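Long-range contacts in uncharacterized protein (Bacteroides vulgatus, PDB 4FMR), which is of unknown function but probably binds DNA, pairing an HU/IHF-like DNA-binding domain with an Ig-like domain in a two-chain assembly: residues Asn4-Trp9 against Phe25-Thr30; Leu79-Ala84 against Ser105-Lys110; Asp138-Ala143 against Ala150-Thr155; Glu210-Val215 against Ser234-Ile239. One frame throughout, in Å; residues are numbered along the deposited sequence.

Overall arrangement
The four contacts run in series along the chain, the first two in the HU/IHF-like part and contact 3 in the Ig-like part. Contact 4 is the one that touches two others. It packs on contact 1, where Thr29 CG2 lies 4.0 Å from Thr236 CG2, and on contact 3, where Phe154 CE2 lies 4.0 Å from Ile237 CD1. Its centre is about 16 Å from that of contact 1 and about 14 Å from that of contact 3. Contact 2 stands apart, its nearest atoms about 9 Å from contact 4 within the chain, yet the dimer joins the two: Arg81 pairs with Glu210 of the second subunit. Contacts 1, 2 and 4 all touch that subunit.

Contact 1: residues Asn4-Trp9 against Phe25-Thr30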
loop_
_atom_site.group_PDB
_atom_site.type_symbol
_atom_site.label_atom_id
_atom_site.label_comp_id
_atom_site.label_asym_id
_atom_site.label_seq_id
_atom_site.Cartn_x
_atom_site.Cartn_y
_atom_site.Cartn_z
ATOM N N ASN B 4 2.054 -2.665 -22.614
ATOM C CA ASN B 4 2.710 -3.400 -21.541
ATOM C C ASN B 4 2.141 -4.794 -21.424
ATOM O O ASN B 4 0.960 -4.997 -21.694
ATOM C CB ASN B 4 2.561 -2.674 -20.215
ATOM C CG ASN B 4 3.005 -1.248 -20.193
ATOM O OD1 ASN B 4 4.147 -0.929 -20.503
ATOM N ND2 ASN B 4 2.137 -0.373 -19.705
ATOM N N VAL B 5 2.974 -5.763 -21.018
ATOM C CA VAL B 5 2.512 -7.139 -20.856
ATOM C C VAL B 5 2.960 -7.676 -19.489
ATOM O O VAL B 5 4.138 -7.593 -19.129
ATOM C CB VAL B 5 2.956 -8.103 -22.018
ATOM C CG1 VAL B 5 2.294 -9.472 -21.890
ATOM C CG2 VAL B 5 2.628 -7.519 -23.389
ATOM N N LEU B 6 2.004 -8.217 -18.733
ATOM C CA LEU B 6 2.267 -8.939 -17.489
ATOM C C LEU B 6 2.039 -10.442 -17.749
ATOM O O LEU B 6 1.054 -10.808 -18.401
ATOM C CB LEU B 6 1.413 -8.448 -16.297
ATOM C CG LEU B 6 1.678 -7.053 -15.730
ATOM C CD1 LEU B 6 0.667 -6.719 -14.667
ATOM C CD2 LEU B 6 3.059 -6.942 -15.151
ATOM N N LYS B 7 2.973 -11.297 -17.295
ATOM C CA LYS B 7 2.869 -12.756 -17.442
ATOM C C LYS B 7 2.386 -13.349 -16.120
ATOM O O LYS B 7 2.937 -13.010 -15.069
ATOM C CB LYS B 7 4.207 -13.373 -17.875
ATOM C CG LYS B 7 4.651 -12.970 -19.275
ATOM C CD LYS B 7 6.078 -13.395 -19.513
ATOM C CE LYS B 7 6.565 -13.044 -20.889
ATOM N NZ LYS B 7 7.899 -13.636 -21.143
ATOM N N ALA B 8 1.337 -14.190 -16.153
ATOM C CA ALA B 8 0.795 -14.741 -14.912
ATOM C C ALA B 8 0.484 -16.242 -14.992
ATOM O O ALA B 8 -0.053 -16.729 -15.993
ATOM C CB ALA B 8 -0.467 -13.991 -14.525
ATOM N N TRP B 9 0.816 -16.957 -13.901
ATOM C CA TRP B 9 0.546 -18.380 -13.687
ATOM C C TRP B 9 -0.784 -18.580 -12.997
ATOM O O TRP B 9 -1.265 -17.675 -12.304
ATOM C CB TRP B 9 1.631 -19.043 -12.818
ATOM C CG TRP B 9 3.022 -19.034 -13.361
ATOM C CD1 TRP B 9 4.099 -18.380 -12.838
ATOM C CD2 TRP B 9 3.518 -19.818 -14.454
ATOM N NE1 TRP B 9 5.232 -18.678 -13.564
ATOM C CE2 TRP B 9 4.899 -19.544 -14.574
ATOM C CE3 TRP B 9 2.923 -20.717 -15.359
ATOM C CZ2 TRP B 9 5.696 -20.128 -15.569
ATOM C CZ3 TRP B 9 3.711 -21.288 -16.350
ATOM C CH2 TRP B 9 5.078 -20.988 -16.453
ATOM N N PHE B 25 -4.337 -15.761 -9.987
ATOM C CA PHE B 25 -3.220 -15.384 -10.850
ATOM C C PHE B 25 -1.992 -15.002 -10.009
ATOM O O PHE B 25 -2.113 -14.312 -8.993
ATOM C CB PHE B 25 -3.601 -14.239 -11.798
ATOM C CG PHE B 25 -4.769 -14.514 -12.714
ATOM C CD1 PHE B 25 -4.609 -15.282 -13.863
ATOM C CD2 PHE B 25 -6.019 -13.958 -12.459
ATOM C CE1 PHE B 25 -5.690 -15.517 -14.724
ATOM C CE2 PHE B 25 -7.097 -14.188 -13.323
ATOM C CZ PHE B 25 -6.924 -14.965 -14.451
ATOM N N GLN B 26 -0.823 -15.494 -10.425
ATOM C CA GLN B 26 0.456 -15.252 -9.775
ATOM C C GLN B 26 1.404 -14.647 -10.770
ATOM O O GLN B 26 1.734 -15.309 -11.746
ATOM C CB GLN B 26 1.043 -16.557 -9.186
ATOM C CG GLN B 26 2.427 -16.372 -8.536
ATOM C CD GLN B 26 3.258 -17.630 -8.445
ATOM O OE1 GLN B 26 3.522 -18.326 -9.428
ATOM N NE2 GLN B 26 3.818 -17.863 -7.286
ATOM N N LEU B 27 1.876 -13.408 -10.509
ATOM C CA LEU B 27 2.822 -12.727 -11.393
ATOM C C LEU B 27 4.128 -13.490 -11.479
ATOM O O LEU B 27 4.639 -13.962 -10.470
ATOM C CB LEU B 27 3.097 -11.272 -10.927
ATOM C CG LEU B 27 4.128 -10.418 -11.743
ATOM C CD1 LEU B 27 3.619 -10.087 -13.138
ATOM C CD2 LEU B 27 4.509 -9.137 -10.997
ATOM N N GLU B 28 4.634 -13.631 -12.704
ATOM C CA GLU B 28 5.948 -14.166 -13.009
ATOM C C GLU B 28 6.847 -12.939 -13.016
ATOM O O GLU B 28 6.810 -12.151 -13.975
ATOM C CB GLU B 28 5.925 -14.947 -14.335
ATOM C CG GLU B 28 7.209 -15.698 -14.641
ATOM C CD GLU B 28 7.293 -16.326 -16.019
ATOM O OE1 GLU B 28 7.047 -15.615 -17.021
ATOM O OE2 GLU B 28 7.671 -17.517 -16.100
ATOM N N THR B 29 7.546 -12.698 -11.886
ATOM C CA THR B 29 8.380 -11.506 -11.692
ATOM C C THR B 29 9.590 -11.530 -12.649
ATOM O O THR B 29 10.269 -12.550 -12.789
ATOM C CB THR B 29 8.803 -11.357 -10.230
ATOM O OG1 THR B 29 7.699 -11.719 -9.401
ATOM C CG2 THR B 29 9.235 -9.917 -9.886
ATOM N N THR B 30 9.815 -10.391 -13.327
ATOM C CA THR B 30 10.875 -10.194 -14.314
ATOM C C THR B 30 12.230 -10.105 -13.601
ATOM O O THR B 30 13.142 -10.874 -13.921
ATOM C CB THR B 30 10.576 -8.925 -15.158
ATOM O OG1 THR B 30 9.287 -9.054 -15.754
ATOM C CG2 THR B 30 11.627 -8.659 -16.247
HETATM O O HOH W 1 5.397 -10.425 -16.044
#
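Trp9 and Glu28 meet through different first torsions: the indole leaves with CG anti to its own carbonyl carbon (chi1 -61°), while Glu28 runs extended with CG anti to the backbone N (chi1 -172°), which carries its carboxylate to the benzo end of the indole. There Glu28 OE2 comes to 3.3 Å from Trp9 CZ2, the carboxylate standing almost perpendicular to the ring, 86° between planes. The other oxygen, Glu28 OE1, rests 3.5 Å from Lys7 CD, against the aliphatic part of the lysine; the ammonium itself extends past it. Beneath these side chains the backbones form an antiparallel beta hairpin of strands 4-12 and 23-27, with Trp9 and Gln26 as a hydrogen-bonded pair and Ala8 and Leu27 as the next, non-hydrogen-bonded one. Trp9 N gives to Gln26 O at 2.9 Å and Gln26 N returns the bond to Trp9 O. A third bond, Glu28 N to Lys7 O at 3.0 Å, is nearly straight. Past it a water accepts a hydrogen bond from Lys7 N and donates to Glu28 O, joining the two backbones where the direct pairing stops. On the face of Ala8 and Leu27, Leu27 CD1 touches Leu6 CD2 at 3.8 Å. Gln26 OE1 sits 3.5 Å from Trp9 CD1, whereas its NE2 bonds Gly134 O. Arg127 makes a cation-pi contact with the indole, and Phe25 meets Trp95 of the second subunit.

Contact 2: residues Leu79-Ala84 against Ser105-Lys110; sequences LFRGVA and SLTQGK
Arg81 and Thr107 form the central hydrogen-bonded pair of two antiparallel strands, each N-H reaching the other's carbonyl at 160°. Thr107 N approaches Arg81 O in the carbonyl plane, whereas Arg81 N meets Thr107 O tilted from it. Val83 and Ser105 repeat the pattern less evenly: Ser105 N to Val83 O is 3.0 Å, but Val83 N to Ser105 O is a weak bond of 3.3 Å. At the other end Gly109, at the N-cap position of helix 110-117, bonds Leu79 O through its N at 2.9 Å from well above the carbonyl plane, so the strand pairing runs straight into the helix start. CA-H...O contacts fill in between, among them Gly82 CA to Ser105 O at 3.3 Å.

Apolar contacts are few. The Phe80 and Leu106 side chains run alongside each other in the same direction, with Phe80 CD1 3.7 Å from Leu106 CD2. That same methyl also rests 3.8 Å from Gly82 CA, over the bare backbone of the glycine. On the face of Arg81 and Thr107, Thr107 CG2 packs 3.7 Å from Arg81 CB.

Polar side-chain chemistry centres on the Arg81 guanidinium. Its chain bends at chi2 (-90°), bringing one face over Val83 CB, while a water at the edge accepts from NH1, its oxygen 3.0 Å from Ser105 O, to which it can donate. Glu210 of the second subunit forms the salt bridge to Arg81, and Asp145 of that subunit holds Ser105 OG.

Strand 80-87 is the middle of a three-stranded antiparallel sheet within the HU/IHF-like domain, between 74-76 and 101-108, with Leu79 packing on Leu112 of helix 110-117.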
loop_
_atom_site.group_PDB
_atom_site.type_symbol
_atom_site.label_atom_id
_atom_site.label_comp_id
_atom_site.label_asym_id
_atom_site.label_seq_id
_atom_site.Cartn_x
_atom_site.Cartn_y
_atom_site.Cartn_z
ATOM N N LEU B 79 2.636 8.475 -8.811
ATOM C CA LEU B 79 2.869 7.071 -8.503
ATOM C C LEU B 79 2.101 6.579 -7.297
ATOM O O LEU B 79 1.804 5.392 -7.240
ATOM C CB LEU B 79 4.372 6.804 -8.253
ATOM C CG LEU B 79 5.304 6.879 -9.462
ATOM C CD1 LEU B 79 6.701 6.547 -9.054
ATOM C CD2 LEU B 79 4.851 5.937 -10.596
ATOM N N PHE B 80 1.844 7.424 -6.307
ATOM C CA PHE B 80 1.182 6.966 -5.082
ATOM C C PHE B 80 0.525 8.081 -4.296
ATOM O O PHE B 80 0.893 9.240 -4.420
ATOM C CB PHE B 80 2.211 6.277 -4.132
ATOM C CG PHE B 80 3.319 7.181 -3.624
ATOM C CD1 PHE B 80 3.110 8.023 -2.529
ATOM C CD2 PHE B 80 4.542 7.246 -4.285
ATOM C CE1 PHE B 80 4.083 8.947 -2.140
ATOM C CE2 PHE B 80 5.544 8.121 -3.850
ATOM C CZ PHE B 80 5.301 8.976 -2.790
ATOM N N ARG B 81 -0.352 7.680 -3.381
ATOM C CA ARG B 81 -0.888 8.500 -2.320
ATOM C C ARG B 81 -0.455 7.842 -0.999
ATOM O O ARG B 81 -0.577 6.621 -0.828
ATOM C CB ARG B 81 -2.397 8.707 -2.416
ATOM C CG ARG B 81 -2.976 9.606 -1.299
ATOM C CD ARG B 81 -3.378 8.755 -0.120
ATOM N NE ARG B 81 -4.271 9.484 0.780
ATOM C CZ ARG B 81 -4.941 8.915 1.767
ATOM N NH1 ARG B 81 -4.815 7.615 2.000
ATOM N NH2 ARG B 81 -5.788 9.627 2.496
ATOM N N GLY B 82 0.074 8.656 -0.090
ATOM C CA GLY B 82 0.510 8.199 1.219
ATOM C C GLY B 82 -0.098 9.022 2.330
ATOM O O GLY B 82 -0.397 10.214 2.154
ATOM N N VAL B 83 -0.258 8.383 3.489
ATOM C CA VAL B 83 -0.713 8.998 4.717
ATOM C C VAL B 83 -0.191 8.135 5.886
ATOM O O VAL B 83 -0.163 6.907 5.784
ATOM C CB VAL B 83 -2.265 9.257 4.777
ATOM C CG1 VAL B 83 -3.076 7.964 4.921
ATOM C CG2 VAL B 83 -2.636 10.270 5.871
ATOM N N ALA B 84 0.223 8.788 6.985
ATOM C CA ALA B 84 0.614 8.097 8.223
ATOM C C ALA B 84 -0.608 7.391 8.836
ATOM O O ALA B 84 -1.739 7.923 8.812
ATOM C CB ALA B 84 1.194 9.099 9.232
ATOM N N SER B 105 0.724 4.172 5.028
ATOM C CA SER B 105 -0.128 3.409 4.121
ATOM C C SER B 105 -0.003 3.997 2.718
ATOM O O SER B 105 -0.160 5.211 2.553
ATOM C CB SER B 105 -1.574 3.447 4.592
ATOM O OG SER B 105 -2.279 2.484 3.834
ATOM N N LEU B 106 0.304 3.160 1.720
ATOM C CA LEU B 106 0.505 3.648 0.371
ATOM C C LEU B 106 -0.462 3.017 -0.601
ATOM O O LEU B 106 -0.741 1.825 -0.529
ATOM C CB LEU B 106 1.957 3.414 -0.092
ATOM C CG LEU B 106 3.046 4.131 0.722
ATOM C CD1 LEU B 106 4.325 3.424 0.596
ATOM C CD2 LEU B 106 3.200 5.612 0.309
ATOM N N THR B 107 -1.005 3.839 -1.506
ATOM C CA THR B 107 -1.922 3.343 -2.525
ATOM C C THR B 107 -1.417 3.842 -3.889
ATOM O O THR B 107 -0.736 4.867 -3.942
ATOM C CB THR B 107 -3.391 3.707 -2.226
ATOM O OG1 THR B 107 -4.210 2.978 -3.139
ATOM C CG2 THR B 107 -3.685 5.200 -2.359
ATOM N N GLN B 108 -1.719 3.110 -4.978
ATOM C CA GLN B 108 -1.276 3.503 -6.323
ATOM C C GLN B 108 -1.892 4.870 -6.739
ATOM O O GLN B 108 -3.041 5.182 -6.395
ATOM C CB GLN B 108 -1.618 2.409 -7.356
ATOM C CG GLN B 108 -3.134 2.138 -7.524
ATOM C CD GLN B 108 -3.450 1.078 -8.557
ATOM O OE1 GLN B 108 -2.773 0.056 -8.672
ATOM N NE2 GLN B 108 -4.523 1.275 -9.301
ATOM N N GLY B 109 -1.100 5.674 -7.433
ATOM C CA GLY B 109 -1.531 6.974 -7.928
ATOM C C GLY B 109 -2.036 6.902 -9.359
ATOM O O GLY B 109 -2.097 5.825 -9.959
ATOM N N LYS B 110 -2.356 8.067 -9.928
ATOM C CA LYS B 110 -2.908 8.224 -11.266
ATOM C C LYS B 110 -1.992 7.655 -12.374
ATOM O O LYS B 110 -2.518 7.042 -13.295
ATOM C CB LYS B 110 -3.202 9.708 -11.564
ATOM C CG LYS B 110 -4.131 9.868 -12.771
ATOM C CD LYS B 110 -4.232 11.275 -13.322
ATOM C CE LYS B 110 -5.120 11.253 -14.551
ATOM N NZ LYS B 110 -5.365 12.629 -15.062
HETATM O O HOH W 2 -2.889 5.525 1.297
#

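Contact 3: residues Asp138-Ala143 against Ala150-Thr155; sequences DATTRA and AGRNFT
Asn153 O is the acceptor on which Ala139 N and a bridging water converge. Ala139 N reaches it at 3.1 Å, nearly straight at 166°. The water donates to the same carbonyl oxygen at 2.6 Å and to Asp138 OD1 at 2.7 Å, and accepts from Thr140 N, so both of its protons are used in tying the turn to strand 153-159. Asp138 divides its carboxylate between two tasks. While OD1 holds the water, OD2 accepts from Thr141 N at 3.1 Å on its anti side, an Asx motif, and also bonds Thr149 OG1 on the neighbouring strand 147-149. Thr141 OG1 in turn accepts from Ala143 N, an ST turn, and Asp138 N bonds Ala143 O, so much of the turn's polar backbone is satisfied from within.

Further out, Arg152 NH1 donates to Thr140 OG1 at 3.1 Å, the hydroxyl sitting at the guanidinium edge. This bond belongs to one of two arginine conformers and is tentative; in it the two side chains cross at about a right angle and the arginine folds back (chi2 -68°).

Phe154 covers the buried end. Its ring has CD1 3.8 Å from Asp138 CA and turns an edge to OD1, and its side chain also touches Ala148. Asp138 and Phe154 are a non-hydrogen-bonded antiparallel pair, the last bridge between strands 132-138 and 153-159 of the Ig-like domain, followed by the Ala139 N to Asn153 O bond. With a backbone N-H, the hydroxyl of Thr149 and a water on OD1, the buried Asp138 is probably stabilised as a carboxylate, and its bonds tie together the turn, strand 147-149 and, through the water, strand 153-159.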
loop_
_atom_site.group_PDB
_atom_site.type_symbol
_atom_site.label_atom_id
_atom_site.label_comp_id
_atom_site.label_asym_id
_atom_site.label_seq_id
_atom_site.Cartn_x
_atom_site.Cartn_y
_atom_site.Cartn_z
ATOM N N ASP B 138 2.746 -11.786 5.473
ATOM C CA ASP B 138 3.487 -11.183 6.566
ATOM C C ASP B 138 2.590 -11.130 7.783
ATOM O O ASP B 138 1.455 -10.671 7.660
ATOM C CB ASP B 138 3.999 -9.784 6.191
ATOM C CG ASP B 138 4.997 -9.264 7.208
ATOM O OD1 ASP B 138 6.025 -9.926 7.416
ATOM O OD2 ASP B 138 4.711 -8.242 7.851
ATOM N N ALA B 139 3.077 -11.609 8.949
ATOM C CA ALA B 139 2.276 -11.679 10.173
ATOM C C ALA B 139 2.002 -10.301 10.757
ATOM O O ALA B 139 0.894 -10.040 11.208
ATOM C CB ALA B 139 2.967 -12.555 11.209
ATOM N N THR B 140 2.990 -9.417 10.708
ATOM C CA THR B 140 2.931 -8.073 11.278
ATOM C C THR B 140 1.989 -7.172 10.506
ATOM O O THR B 140 1.168 -6.527 11.147
ATOM C CB THR B 140 4.335 -7.484 11.334
ATOM O OG1 THR B 140 5.105 -8.361 12.134
ATOM C CG2 THR B 140 4.378 -6.096 11.947
ATOM N N THR B 141 2.106 -7.096 9.166
ATOM C CA THR B 141 1.297 -6.166 8.360
ATOM C C THR B 141 0.086 -6.852 7.720
ATOM O O THR B 141 -0.826 -6.156 7.269
ATOM C CB THR B 141 2.165 -5.523 7.249
ATOM O OG1 THR B 141 2.522 -6.529 6.307
ATOM C CG2 THR B 141 3.440 -4.830 7.785
ATOM N N ARG B 142 0.109 -8.208 7.621
ATOM C CA ARG B 142 -0.889 -9.054 6.955
ATOM C C ARG B 142 -0.838 -8.832 5.410
ATOM O O ARG B 142 -1.700 -9.348 4.692
ATOM C CB ARG B 142 -2.327 -8.863 7.524
ATOM C CG ARG B 142 -2.457 -9.223 9.009
ATOM C CD ARG B 142 -2.116 -10.675 9.316
ATOM N NE ARG B 142 -1.745 -10.862 10.724
ATOM C CZ ARG B 142 -1.584 -12.044 11.317
ATOM N NH1 ARG B 142 -1.769 -13.170 10.638
ATOM N NH2 ARG B 142 -1.245 -12.108 12.598
ATOM N N ALA B 143 0.222 -8.162 4.894
ATOM C CA ALA B 143 0.402 -7.968 3.447
ATOM C C ALA B 143 0.620 -9.323 2.746
ATOM O O ALA B 143 1.173 -10.254 3.351
ATOM C CB ALA B 143 1.574 -7.045 3.170
ATOM N N ALA B 150 11.431 -7.903 9.029
ATOM C CA ALA B 150 12.603 -8.536 9.661
ATOM C C ALA B 150 12.340 -8.741 11.143
ATOM O O ALA B 150 11.699 -7.902 11.754
ATOM C CB ALA B 150 13.851 -7.674 9.465
ATOM N N GLY B 151 12.779 -9.870 11.685
ATOM C CA GLY B 151 12.570 -10.217 13.089
ATOM C C GLY B 151 11.166 -10.685 13.394
ATOM O O GLY B 151 10.824 -10.857 14.564
ATOM N N ARG B 152 10.332 -10.879 12.354
ATOM C CA ARG B 152 8.937 -11.274 12.519
ATOM C C ARG B 152 8.603 -12.465 11.611
ATOM O O ARG B 152 9.436 -12.888 10.809
ATOM C CB ARG B 152 8.008 -10.071 12.247
ATOM C CG ARG B 152 8.058 -8.967 13.326
ATOM C CD ARG B 152 7.463 -9.412 14.661
ATOM N NE ARG B 152 7.521 -8.371 15.691
ATOM C CZ ARG B 152 6.579 -7.451 15.884
ATOM N NH1 ARG B 152 5.503 -7.417 15.107
ATOM N NH2 ARG B 152 6.717 -6.545 16.845
ATOM N N ASN B 153 7.404 -13.033 11.766
ATOM C CA ASN B 153 7.012 -14.213 11.009
ATOM C C ASN B 153 6.488 -13.932 9.616
ATOM O O ASN B 153 5.820 -12.945 9.356
ATOM C CB ASN B 153 5.967 -15.030 11.760
ATOM C CG ASN B 153 6.547 -15.712 12.976
ATOM O OD1 ASN B 153 7.382 -16.624 12.878
ATOM N ND2 ASN B 153 6.164 -15.240 14.148
ATOM N N PHE B 154 6.774 -14.874 8.734
ATOM C CA PHE B 154 6.353 -14.857 7.357
ATOM C C PHE B 154 5.820 -16.234 6.997
ATOM O O PHE B 154 6.396 -17.241 7.420
ATOM C CB PHE B 154 7.523 -14.435 6.441
ATOM C CG PHE B 154 7.040 -14.079 5.060
ATOM C CD1 PHE B 154 6.477 -12.832 4.802
ATOM C CD2 PHE B 154 7.081 -15.019 4.024
ATOM C CE1 PHE B 154 5.979 -12.524 3.535
ATOM C CE2 PHE B 154 6.572 -14.705 2.753
ATOM C CZ PHE B 154 6.024 -13.463 2.522
ATOM N N THR B 155 4.695 -16.277 6.246
ATOM C CA THR B 155 4.103 -17.541 5.789
ATOM C C THR B 155 4.227 -17.673 4.264
ATOM O O THR B 155 3.826 -16.786 3.528
ATOM C CB THR B 155 2.624 -17.687 6.227
ATOM O OG1 THR B 155 2.534 -17.558 7.642
ATOM C CG2 THR B 155 2.038 -19.022 5.828
HETATM O O HOH W 3 5.779 -10.435 10.025
#

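Contact 4: residues Glu210-Val215 against Ser234-Ile239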
loop_
_atom_site.group_PDB
_atom_site.type_symbol
_atom_site.label_atom_id
_atom_site.label_comp_id
_atom_site.label_asym_id
_atom_site.label_seq_id
_atom_site.Cartn_x
_atom_site.Cartn_y
_atom_site.Cartn_z
ATOM N N GLU B 210 15.062 -5.755 -1.326
ATOM C CA GLU B 210 14.642 -6.936 -2.027
ATOM C C GLU B 210 15.674 -8.070 -1.814
ATOM O O GLU B 210 16.884 -7.834 -1.685
ATOM C CB GLU B 210 14.444 -6.626 -3.516
ATOM C CG GLU B 210 13.396 -7.540 -4.160
ATOM C CD GLU B 210 11.925 -7.227 -3.943
ATOM O OE1 GLU B 210 11.602 -6.106 -3.486
ATOM O OE2 GLU B 210 11.085 -8.096 -4.277
ATOM N N TYR B 211 15.153 -9.294 -1.693
ATOM C CA TYR B 211 15.890 -10.544 -1.543
ATOM C C TYR B 211 15.259 -11.612 -2.399
ATOM O O TYR B 211 14.055 -11.548 -2.677
ATOM C CB TYR B 211 15.920 -11.042 -0.071
ATOM C CG TYR B 211 16.710 -10.199 0.905
ATOM C CD1 TYR B 211 16.215 -8.974 1.364
ATOM C CD2 TYR B 211 17.912 -10.653 1.435
ATOM C CE1 TYR B 211 16.947 -8.182 2.244
ATOM C CE2 TYR B 211 18.640 -9.880 2.341
ATOM C CZ TYR B 211 18.150 -8.647 2.741
ATOM O OH TYR B 211 18.852 -7.889 3.630
HETATM N N MSE B 212 16.058 -12.613 -2.791
HETATM C CA MSE B 212 15.555 -13.805 -3.437
HETATM C C MSE B 212 15.441 -14.856 -2.333
HETATM O O MSE B 212 16.447 -15.175 -1.694
HETATM C CB MSE B 212 16.428 -14.258 -4.621
HETATM C CG MSE B 212 15.819 -15.449 -5.399
HETATM SE SE MSE B 212 14.046 -15.027 -6.162
HETATM C CE MSE B 212 14.437 -13.460 -7.236
ATOM N N LEU B 213 14.201 -15.273 -2.014
ATOM C CA LEU B 213 13.924 -16.296 -1.020
ATOM C C LEU B 213 13.926 -17.670 -1.728
ATOM O O LEU B 213 13.229 -17.857 -2.723
ATOM C CB LEU B 213 12.593 -16.041 -0.261
ATOM C CG LEU B 213 12.297 -17.006 0.918
ATOM C CD1 LEU B 213 11.510 -16.313 2.027
ATOM C CD2 LEU B 213 11.533 -18.250 0.459
ATOM N N THR B 214 14.690 -18.624 -1.192
ATOM C CA THR B 214 14.787 -19.960 -1.776
ATOM C C THR B 214 14.521 -21.022 -0.721
ATOM O O THR B 214 14.997 -20.918 0.405
ATOM C CB THR B 214 16.172 -20.135 -2.434
ATOM O OG1 THR B 214 16.317 -19.107 -3.425
ATOM C CG2 THR B 214 16.376 -21.525 -3.080
ATOM N N VAL B 215 13.703 -22.025 -1.108
ATOM C CA VAL B 215 13.353 -23.225 -0.351
ATOM C C VAL B 215 14.103 -24.371 -1.011
ATOM O O VAL B 215 13.827 -24.670 -2.169
ATOM C CB VAL B 215 11.813 -23.495 -0.267
ATOM C CG1 VAL B 215 11.527 -24.879 0.335
ATOM C CG2 VAL B 215 11.083 -22.403 0.521
ATOM N N SER B 234 12.100 -20.718 -5.712
ATOM C CA SER B 234 12.327 -19.366 -5.240
ATOM C C SER B 234 11.156 -18.446 -5.471
ATOM O O SER B 234 10.257 -18.740 -6.260
ATOM C CB SER B 234 13.538 -18.781 -5.968
ATOM O OG SER B 234 14.747 -19.379 -5.532
ATOM N N HIS B 235 11.202 -17.302 -4.786
ATOM C CA HIS B 235 10.276 -16.197 -4.914
ATOM C C HIS B 235 10.972 -14.953 -4.407
ATOM O O HIS B 235 11.683 -15.019 -3.408
ATOM C CB HIS B 235 8.937 -16.431 -4.177
ATOM C CG HIS B 235 7.852 -15.533 -4.689
ATOM N ND1 HIS B 235 7.826 -14.182 -4.384
ATOM C CD2 HIS B 235 6.843 -15.803 -5.546
ATOM C CE1 HIS B 235 6.805 -13.677 -5.054
ATOM N NE2 HIS B 235 6.165 -14.617 -5.738
ATOM N N THR B 236 10.754 -13.814 -5.071
ATOM C CA THR B 236 11.330 -12.551 -4.636
ATOM C C THR B 236 10.584 -12.068 -3.366
ATOM O O THR B 236 9.415 -12.419 -3.154
ATOM C CB THR B 236 11.292 -11.530 -5.773
ATOM O OG1 THR B 236 12.174 -10.454 -5.436
ATOM C CG2 THR B 236 9.874 -11.018 -6.067
ATOM N N ILE B 237 11.265 -11.295 -2.518
ATOM C CA ILE B 237 10.665 -10.832 -1.265
ATOM C C ILE B 237 11.253 -9.473 -0.904
ATOM O O ILE B 237 12.464 -9.268 -0.998
ATOM C CB ILE B 237 10.862 -11.884 -0.084
ATOM C CG1 ILE B 237 10.076 -11.506 1.211
ATOM C CG2 ILE B 237 12.342 -12.122 0.235
ATOM C CD1 ILE B 237 9.950 -12.670 2.325
ATOM N N TYR B 238 10.400 -8.574 -0.444
ATOM C CA TYR B 238 10.904 -7.311 0.060
ATOM C C TYR B 238 10.934 -7.388 1.578
ATOM O O TYR B 238 9.920 -7.691 2.214
ATOM C CB TYR B 238 10.095 -6.108 -0.425
ATOM C CG TYR B 238 10.575 -4.817 0.210
ATOM C CD1 TYR B 238 11.707 -4.158 -0.267
ATOM C CD2 TYR B 238 9.909 -4.265 1.307
ATOM C CE1 TYR B 238 12.193 -3.010 0.358
ATOM C CE2 TYR B 238 10.391 -3.124 1.947
ATOM C CZ TYR B 238 11.523 -2.490 1.461
ATOM O OH TYR B 238 11.969 -1.331 2.055
ATOM N N ILE B 239 12.077 -7.102 2.165
ATOM C CA ILE B 239 12.161 -7.136 3.623
ATOM C C ILE B 239 12.304 -5.710 4.143
ATOM O O ILE B 239 13.157 -4.954 3.679
ATOM C CB ILE B 239 13.313 -8.072 4.097
ATOM C CG1 ILE B 239 12.968 -9.550 3.695
ATOM C CG2 ILE B 239 13.537 -7.923 5.635
ATOM C CD1 ILE B 239 14.007 -10.548 3.810
#
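Glu210 crosses Thr236 and Tyr238 at about a right angle, and its path can be followed atom by atom. CB lies 4.2 Å from Ile237 O, and a bend at chi2 (79°) then folds the chain over strand 234-239. CG comes 3.4 Å from Thr236 OG1. At the tip the oxygens part: OE1 rests 3.4 Å from Tyr238 CB, at the edge of the phenol ring, while OE2 accepts from Thr236 OG1 at 2.8 Å on its anti lone pair.

Below, Tyr211 with Ile237 and Leu213 with His235 are hydrogen-bonded antiparallel pairs, each joined by two N-H...O bonds; strands 209-217 and 231-240 are both inner strands of the five-stranded sheet in the Ig-like domain. Their side chains form the inner face: Tyr211 takes Ile239 CD1 over its ring in a CH-pi contact 4.1 Å from the centroid, and Ile237 CG2 touches both Tyr211 CB and Leu213 CB, while Ile237 CD1 meets Phe154. On the other face the selenium of Met212, a selenomethionine, rests on the His235 backbone. There too Thr214 OG1 and Ser234 OG share a 2.6 Å hydrogen bond. His235 ND1 bonds Thr236 O, which fixes the imidazole for its stack on Phe146.

Glu210 also makes a salt bridge to Arg81 of the second subunit, which places this end of the strand pair at the dimer interface. One buried carboxylate thus joins the Thr236 hydroxyl of its own sheet to a guanidinium of the partner chain.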